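Local structure of FEZ-1 protein (Fluoribacter gormanii, 5WCK) at residues I246-K249 and A250-Y254; V20-D23 and D24-S27; M218-L221 and K222-Y225. The protein probably hydrolyses the ring amide of beta-lactam antibiotics as a monomeric, zinc-dependent subclass B3 metallo-beta-lactamase. The protein carries 2 engineered substitutions. All coordinates share one frame; numbering follows the deposited sequence.

Interaction 1. Residues I246-K249 and A250-Y254. With SO4 (sulfate ion), chain J.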
loop_
_atom_site.group_PDB
_atom_site.type_symbol
_atom_site.label_atom_id
_atom_site.label_comp_id
_atom_site.label_asym_id
_atom_site.label_seq_id
_atom_site.Cartn_x
_atom_site.Cartn_y
_atom_site.Cartn_z
ATOM N N ILE A 246 -5.735 -2.631 -13.484
ATOM C CA ILE A 246 -6.370 -1.316 -13.348
ATOM C C ILE A 246 -7.688 -1.290 -14.128
ATOM O O ILE A 246 -8.738 -0.835 -13.628
ATOM C CB ILE A 246 -5.404 -0.202 -13.767
ATOM C CG1 ILE A 246 -4.275 -0.049 -12.741
ATOM C CG2 ILE A 246 -6.164 1.106 -13.961
ATOM C CD1 ILE A 246 -3.042 0.626 -13.272
ATOM N N GLU A 247 -7.685 -1.777 -15.369
ATOM C CA GLU A 247 -8.921 -1.794 -16.173
ATOM C C GLU A 247 -9.995 -2.681 -15.524
ATOM O O GLU A 247 -11.158 -2.319 -15.502
ATOM C CB GLU A 247 -8.640 -2.257 -17.610
ATOM C CG GLU A 247 -9.861 -2.259 -18.498
ATOM C CD GLU A 247 -10.361 -0.905 -18.987
ATOM O OE1 GLU A 247 -9.686 0.103 -18.737
ATOM O OE2 GLU A 247 -11.437 -0.863 -19.624
ATOM N N GLN A 248 -9.605 -3.832 -14.972
ATOM C CA GLN A 248 -10.536 -4.724 -14.308
ATOM C C GLN A 248 -11.168 -4.031 -13.088
ATOM O O GLN A 248 -12.349 -4.121 -12.876
ATOM C CB GLN A 248 -9.857 -6.019 -13.863
ATOM C CG GLN A 248 -10.816 -6.995 -13.190
ATOM C CD GLN A 248 -11.858 -7.483 -14.167
ATOM O OE1 GLN A 248 -11.536 -7.978 -15.249
ATOM N NE2 GLN A 248 -13.122 -7.310 -13.810
ATOM N N LYS A 249 -10.353 -3.369 -12.260
ATOM C CA LYS A 249 -10.872 -2.714 -11.076
ATOM C C LYS A 249 -11.729 -1.506 -11.478
ATOM O O LYS A 249 -12.721 -1.208 -10.804
ATOM C CB LYS A 249 -9.763 -2.339 -10.094
ATOM C CG LYS A 249 -9.028 -3.516 -9.475
ATOM C CD LYS A 249 -9.931 -4.607 -8.893
ATOM C CE LYS A 249 -10.925 -4.104 -7.871
ATOM N NZ LYS A 249 -11.817 -5.213 -7.441
ATOM N N ALA A 250 -11.393 -0.828 -12.587
ATOM C CA ALA A 250 -12.240 0.266 -13.070
ATOM C C ALA A 250 -13.608 -0.308 -13.472
ATOM O O ALA A 250 -14.667 0.237 -13.131
ATOM C CB ALA A 250 -11.568 0.972 -14.220
ATOM N N ASN A 251 -13.595 -1.446 -14.180
ATOM C CA ASN A 251 -14.825 -2.083 -14.598
ATOM C C ASN A 251 -15.614 -2.546 -13.360
ATOM O O ASN A 251 -16.832 -2.380 -13.312
ATOM C CB ASN A 251 -14.536 -3.215 -15.585
ATOM C CG ASN A 251 -14.182 -2.684 -16.962
ATOM O OD1 ASN A 251 -14.604 -1.589 -17.329
ATOM N ND2 ASN A 251 -13.394 -3.439 -17.717
ATOM N N ASP A 252 -14.932 -3.118 -12.355
ATOM C CA ASP A 252 -15.571 -3.572 -11.106
ATOM C C ASP A 252 -16.283 -2.396 -10.414
ATOM O O ASP A 252 -17.385 -2.556 -9.874
ATOM C CB ASP A 252 -14.564 -4.207 -10.148
ATOM C CG ASP A 252 -13.981 -5.538 -10.603
ATOM O OD1 ASP A 252 -14.541 -6.133 -11.553
ATOM O OD2 ASP A 252 -12.932 -5.970 -10.010
ATOM N N PHE A 253 -15.650 -1.222 -10.413
ATOM C CA PHE A 253 -16.233 -0.051 -9.798
ATOM C C PHE A 253 -17.538 0.306 -10.521
ATOM O O PHE A 253 -18.581 0.522 -9.874
ATOM C CB PHE A 253 -15.272 1.144 -9.778
ATOM C CG PHE A 253 -15.977 2.438 -9.471
ATOM C CD1 PHE A 253 -16.298 2.789 -8.170
ATOM C CD2 PHE A 253 -16.389 3.285 -10.486
ATOM C CE1 PHE A 253 -17.007 3.941 -7.901
ATOM C CE2 PHE A 253 -17.083 4.450 -10.220
ATOM C CZ PHE A 253 -17.394 4.775 -8.926
ATOM N N TYR A 254 -17.497 0.366 -11.856
ATOM C CA TYR A 254 -18.686 0.719 -12.630
ATOM C C TYR A 254 -19.761 -0.363 -12.551
ATOM O O TYR A 254 -20.954 -0.053 -12.595
ATOM C CB TYR A 254 -18.332 1.112 -14.062
ATOM C CG TYR A 254 -17.928 2.558 -14.185
ATOM C CD1 TYR A 254 -18.881 3.550 -14.343
ATOM C CD2 TYR A 254 -16.611 2.950 -14.051
ATOM C CE1 TYR A 254 -18.530 4.882 -14.415
ATOM C CE2 TYR A 254 -16.240 4.273 -14.117
ATOM C CZ TYR A 254 -17.202 5.242 -14.301
ATOM O OH TYR A 254 -16.819 6.537 -14.370
HETATM S S SO4 J . -8.905 -7.458 -6.111
HETATM O O1 SO4 J . -8.663 -8.362 -4.974
HETATM O O2 SO4 J . -8.085 -6.220 -5.955
HETATM O O3 SO4 J . -8.537 -8.142 -7.375
HETATM O O4 SO4 J . -10.341 -7.090 -6.125
HETATM O O HOH W 1 -12.476 -2.982 -20.342
HETATM O O HOH W 2 -11.498 -5.718 -17.568
#
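I246 meets A250 through the backbone: its carbonyl oxygen takes the A250 N-H, the first of four successive i to i+4 bonds that continue through E247, Q248 and K249. The methyl CB of A250 rests 3.4 Å from O of I246. At E247 the polar end is linked to N251 through solvent. OE2 of E247 accepts a hydrogen bond from a water whose oxygen lies 2.5 Å away, and this water accepts one from ND2 of N251; the carboxylate and amide planes stand 89° apart, and the direct OE2 to ND2 separation is 3.8 Å. A second water donates to OE1 of Q248 at 3.2 Å and accepts from ND2 of N251, so that amide nitrogen donates to two waters. The other end of the Q248 amide works directly. NE2 donates to OD1 of D252 at 2.9 Å with an N-H...O angle of 155°; OD1 lies in the amide plane of Q248, whereas the nitrogen approaches from above the carboxylate plane. The bend at chi2 (65°) turns the Q248 amide toward the next helical turn, where D252 stands. K249 is bent at both chi2 and chi3, which folds its chain forward along the helix and delivers NZ to OD2 of D252. This salt bridge, 2.9 Å between NZ and OD2, uses the anti lone pair of OD2. NZ also donates to O4 of the sulfate at 2.7 Å, and Y245 OH binds the same ion. The two carboxylate oxygens of D252 thus have separate partners, which should fix its rotation and probably favours its anionic form. The pattern is that of a surface alpha-helix carrying i to i+3 and i to i+4 polar pairs, with I246 and A250 packed on helix 192-204.

Interaction 2. Residues V20-D23 and D24-S27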
loop_
_atom_site.group_PDB
_atom_site.type_symbol
_atom_site.label_atom_id
_atom_site.label_comp_id
_atom_site.label_asym_id
_atom_site.label_seq_id
_atom_site.Cartn_x
_atom_site.Cartn_y
_atom_site.Cartn_z
ATOM N N VAL A 20 9.043 -7.462 2.110
ATOM C CA VAL A 20 9.192 -7.926 3.495
ATOM C C VAL A 20 7.828 -8.216 4.118
ATOM O O VAL A 20 7.674 -8.161 5.332
ATOM C CB VAL A 20 9.996 -6.929 4.345
ATOM C CG1 VAL A 20 11.451 -6.889 3.898
ATOM C CG2 VAL A 20 9.401 -5.518 4.350
ATOM N N GLY A 21 6.838 -8.522 3.270
ATOM C CA GLY A 21 5.508 -8.792 3.747
ATOM C C GLY A 21 5.198 -10.271 3.905
ATOM O O GLY A 21 6.085 -11.117 4.043
ATOM N N THR A 22 3.899 -10.546 3.917
ATOM C CA THR A 22 3.325 -11.840 4.194
ATOM C C THR A 22 2.794 -12.451 2.889
ATOM O O THR A 22 3.007 -11.949 1.797
ATOM C CB THR A 22 2.217 -11.700 5.243
ATOM O OG1 THR A 22 1.081 -11.102 4.590
ATOM C CG2 THR A 22 2.618 -10.909 6.471
ATOM N N ASP A 23 2.063 -13.562 2.994
ATOM C CA ASP A 23 1.487 -14.150 1.797
ATOM C C ASP A 23 0.202 -13.431 1.353
ATOM O O ASP A 23 -0.444 -13.875 0.368
ATOM C CB ASP A 23 1.243 -15.645 2.006
ATOM C CG ASP A 23 0.057 -15.981 2.888
ATOM O OD1 ASP A 23 -0.413 -15.104 3.632
ATOM O OD2 ASP A 23 -0.411 -17.165 2.796
ATOM N N ASP A 24 -0.181 -12.360 2.067
ATOM C CA ASP A 24 -1.393 -11.581 1.772
ATOM C C ASP A 24 -1.069 -10.091 1.928
ATOM O O ASP A 24 -0.892 -9.376 0.926
ATOM C CB ASP A 24 -2.564 -12.027 2.656
ATOM C CG ASP A 24 -3.753 -11.090 2.611
ATOM O OD1 ASP A 24 -3.904 -10.375 1.586
ATOM O OD2 ASP A 24 -4.512 -11.051 3.619
ATOM N N LEU A 25 -0.978 -9.626 3.175
ATOM C CA LEU A 25 -0.689 -8.230 3.447
ATOM C C LEU A 25 0.751 -7.942 3.007
ATOM O O LEU A 25 1.694 -8.644 3.436
ATOM C CB LEU A 25 -0.892 -7.958 4.941
ATOM C CG LEU A 25 -2.251 -8.370 5.488
ATOM C CD1 LEU A 25 -2.363 -8.108 6.986
ATOM C CD2 LEU A 25 -3.374 -7.699 4.711
ATOM N N ALA A 26 0.900 -6.997 2.070
ATOM C CA ALA A 26 2.182 -6.718 1.386
ATOM C C ALA A 26 2.896 -5.540 2.043
ATOM O O ALA A 26 2.284 -4.499 2.253
ATOM C CB ALA A 26 1.946 -6.395 -0.065
ATOM N N SER A 27 4.186 -5.724 2.349
ATOM C CA SER A 27 5.030 -4.683 2.928
ATOM C C SER A 27 6.328 -4.615 2.131
ATOM O O SER A 27 6.798 -5.633 1.583
ATOM C CB SER A 27 5.336 -4.941 4.383
ATOM O OG SER A 27 4.153 -4.900 5.147
#
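D24 closes the turn with its backbone N-H, which donates to OG1 of T22 at 3.1 Å and an N-H...O angle of 162°. T22 holds OG1 between its backbone N and carbonyl carbon (chi1 74°), and this places the hydroxyl inside the turn, within reach of D24 N. The carboxylate of D24 faces elsewhere: OD1 accepts from ND1 of H215, a ligand of the second zinc ion, and OD2 bonds Y2 OH. D24 is therefore a second-shell residue that probably orients the H215 imidazole and may polarise it. The neighbouring carboxylate of D23 is held separately by N6, and the closest charged oxygens, D23 OD1 and D24 OD2, remain 5.8 Å apart.

L25 supplies the acceptor at the centre of the turn. Its carbonyl oxygen receives T22 N at 3.0 Å nearly along the C=O axis, and T22 OG1 at 2.8 Å in the carbonyl plane, on a lone pair. One threonine thus grips one carbonyl twice, while its hydroxyl acts as donor to L25 and acceptor from D24. The backbone of A26 bonds S214, and its carbonyl takes ND2 of N40. At S27 the carbonyl oxygen takes V20 N at 2.9 Å, from above the carbonyl plane. Its CB lies 3.9 Å from CA of G21, where the lack of a side chain avoids a clash with the S27 and L25 backbone. S27 OG bonds D42 and the carbonyl of N40.

The end-to-end directions of 20-23 and 24-27 differ by 172°, so the chain doubles back, and the turn connects strand 17-19 to the antiparallel strand 28-32, with V20, T22 and S27 packed on helix 47-56.

Interaction 3. Residues M218-L221 and K222-Y225; sequences MFDL and KNKY
D220 has its CG anti to the backbone N (chi1 -158°), and N223 has its CG beside its own N (chi1 -67°); together these torsions bring OD1 of D220 to ND2 of N223. The amide donates at 2.8 Å to the syn lone pair of OD1, close to its own plane, although the carboxylate and amide planes are 64° apart. K224 is extended beyond CG, and its chain runs back along the D220 backbone. There NZ donates to the carbonyl oxygen of F219 at 2.8 Å.

D220, with positive phi, interrupts the helical path between the weakly bonded helix 216-219 and helix 221-229 and takes the N-cap position of the second helix without making a capping bond from its side chain. Its carbonyl oxygen instead accepts K224 N at 3.1 Å, and L221 O accepts Y225 N at 2.8 Å, which start the helical ladder. NZ of K224 has a second partner in D238, so the lysine joins the end of one helix to the segment preceding helix 239-262. L221 packs on F8, and the Y225 ring meets F8 edge-to-face.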
loop_
_atom_site.group_PDB
_atom_site.type_symbol
_atom_site.label_atom_id
_atom_site.label_comp_id
_atom_site.label_asym_id
_atom_site.label_seq_id
_atom_site.Cartn_x
_atom_site.Cartn_y
_atom_site.Cartn_z
ATOM N N MET A 218 -3.333 -8.962 -5.531
ATOM C CA MET A 218 -3.567 -7.970 -6.591
ATOM C C MET A 218 -2.625 -8.221 -7.762
ATOM O O MET A 218 -3.010 -7.985 -8.922
ATOM C CB MET A 218 -3.326 -6.540 -6.074
ATOM C CG MET A 218 -4.301 -6.153 -5.036
ATOM S SD MET A 218 -3.793 -4.575 -4.301
ATOM C CE MET A 218 -5.304 -4.068 -3.483
ATOM N N PHE A 219 -1.382 -8.620 -7.453
ATOM C CA PHE A 219 -0.325 -8.590 -8.455
ATOM C C PHE A 219 0.322 -9.968 -8.636
ATOM O O PHE A 219 1.342 -10.053 -9.271
ATOM C CB PHE A 219 0.714 -7.516 -8.131
ATOM C CG PHE A 219 1.483 -7.694 -6.846
ATOM C CD1 PHE A 219 0.959 -7.237 -5.641
ATOM C CD2 PHE A 219 2.720 -8.310 -6.829
ATOM C CE1 PHE A 219 1.684 -7.356 -4.460
ATOM C CE2 PHE A 219 3.431 -8.452 -5.640
ATOM C CZ PHE A 219 2.904 -7.989 -4.456
ATOM N N ASP A 220 -0.300 -11.035 -8.120
ATOM C CA ASP A 220 0.167 -12.424 -8.407
ATOM C C ASP A 220 1.532 -12.677 -7.757
ATOM O O ASP A 220 2.396 -13.291 -8.372
ATOM C CB ASP A 220 0.168 -12.733 -9.908
ATOM C CG ASP A 220 0.124 -14.216 -10.254
ATOM O OD1 ASP A 220 -0.247 -15.011 -9.373
ATOM O OD2 ASP A 220 0.463 -14.548 -11.416
ATOM N N LEU A 221 1.713 -12.234 -6.514
ATOM C CA LEU A 221 2.985 -12.397 -5.771
ATOM C C LEU A 221 3.463 -13.849 -5.828
ATOM O O LEU A 221 4.629 -14.098 -6.115
ATOM C CB LEU A 221 2.824 -11.970 -4.309
ATOM C CG LEU A 221 4.001 -12.336 -3.391
ATOM C CD1 LEU A 221 5.218 -11.498 -3.720
ATOM C CD2 LEU A 221 3.633 -12.203 -1.921
ATOM N N LYS A 222 2.581 -14.781 -5.464
ATOM C CA LYS A 222 3.042 -16.173 -5.291
ATOM C C LYS A 222 3.613 -16.755 -6.587
ATOM O O LYS A 222 4.723 -17.299 -6.582
ATOM C CB LYS A 222 1.919 -17.076 -4.773
ATOM C CG LYS A 222 1.423 -16.739 -3.379
ATOM C CD LYS A 222 0.186 -17.532 -3.059
ATOM C CE LYS A 222 -0.349 -17.327 -1.670
ATOM N NZ LYS A 222 -1.627 -18.048 -1.516
ATOM N N ASN A 223 2.868 -16.671 -7.698
ATOM C CA ASN A 223 3.321 -17.256 -8.965
ATOM C C ASN A 223 4.561 -16.517 -9.475
ATOM O O ASN A 223 5.459 -17.130 -10.012
ATOM C CB ASN A 223 2.211 -17.326 -10.012
ATOM C CG ASN A 223 1.126 -18.307 -9.618
ATOM O OD1 ASN A 223 1.390 -19.499 -9.398
ATOM N ND2 ASN A 223 -0.106 -17.830 -9.497
ATOM N N LYS A 224 4.620 -15.196 -9.286
ATOM C CA LYS A 224 5.773 -14.447 -9.738
ATOM C C LYS A 224 7.016 -14.809 -8.912
ATOM O O LYS A 224 8.095 -14.864 -9.442
ATOM C CB LYS A 224 5.479 -12.953 -9.695
ATOM C CG LYS A 224 4.564 -12.503 -10.828
ATOM C CD LYS A 224 4.166 -11.054 -10.726
ATOM C CE LYS A 224 3.268 -10.620 -11.866
ATOM N NZ LYS A 224 2.669 -9.290 -11.625
ATOM N N TYR A 225 6.860 -14.985 -7.597
ATOM C CA TYR A 225 7.976 -15.379 -6.727
ATOM C C TYR A 225 8.523 -16.738 -7.176
ATOM O O TYR A 225 9.723 -16.909 -7.226
ATOM C CB TYR A 225 7.587 -15.447 -5.252
ATOM C CG TYR A 225 8.726 -15.859 -4.356
ATOM C CD1 TYR A 225 9.733 -14.976 -4.031
ATOM C CD2 TYR A 225 8.836 -17.167 -3.902
ATOM C CE1 TYR A 225 10.804 -15.351 -3.230
ATOM C CE2 TYR A 225 9.885 -17.550 -3.090
ATOM C CZ TYR A 225 10.875 -16.649 -2.757
ATOM O OH TYR A 225 11.913 -17.049 -1.956
#

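How the interactions relate
Interactions 2 and 3 touch directly: T22 O lies 3.8 Å from L221 CD2, and D23 O lies 4.0 Å from K222 CE, with their centres about 11 Å apart. Interaction 2 borders the second zinc site; interaction 3 lies further out. The side chain of D24 is about 3 Å from that of H215, and the side chain of L25 is about 5 Å from a zinc ion, whereas that of F219 is about 11 Å from a zinc ion. Interaction 1 touches neither, its nearest atoms being about 7 Å from interaction 3 and about 13 Å from interaction 2. The side chain of K249 nevertheless lies about 8 Å from that of H149.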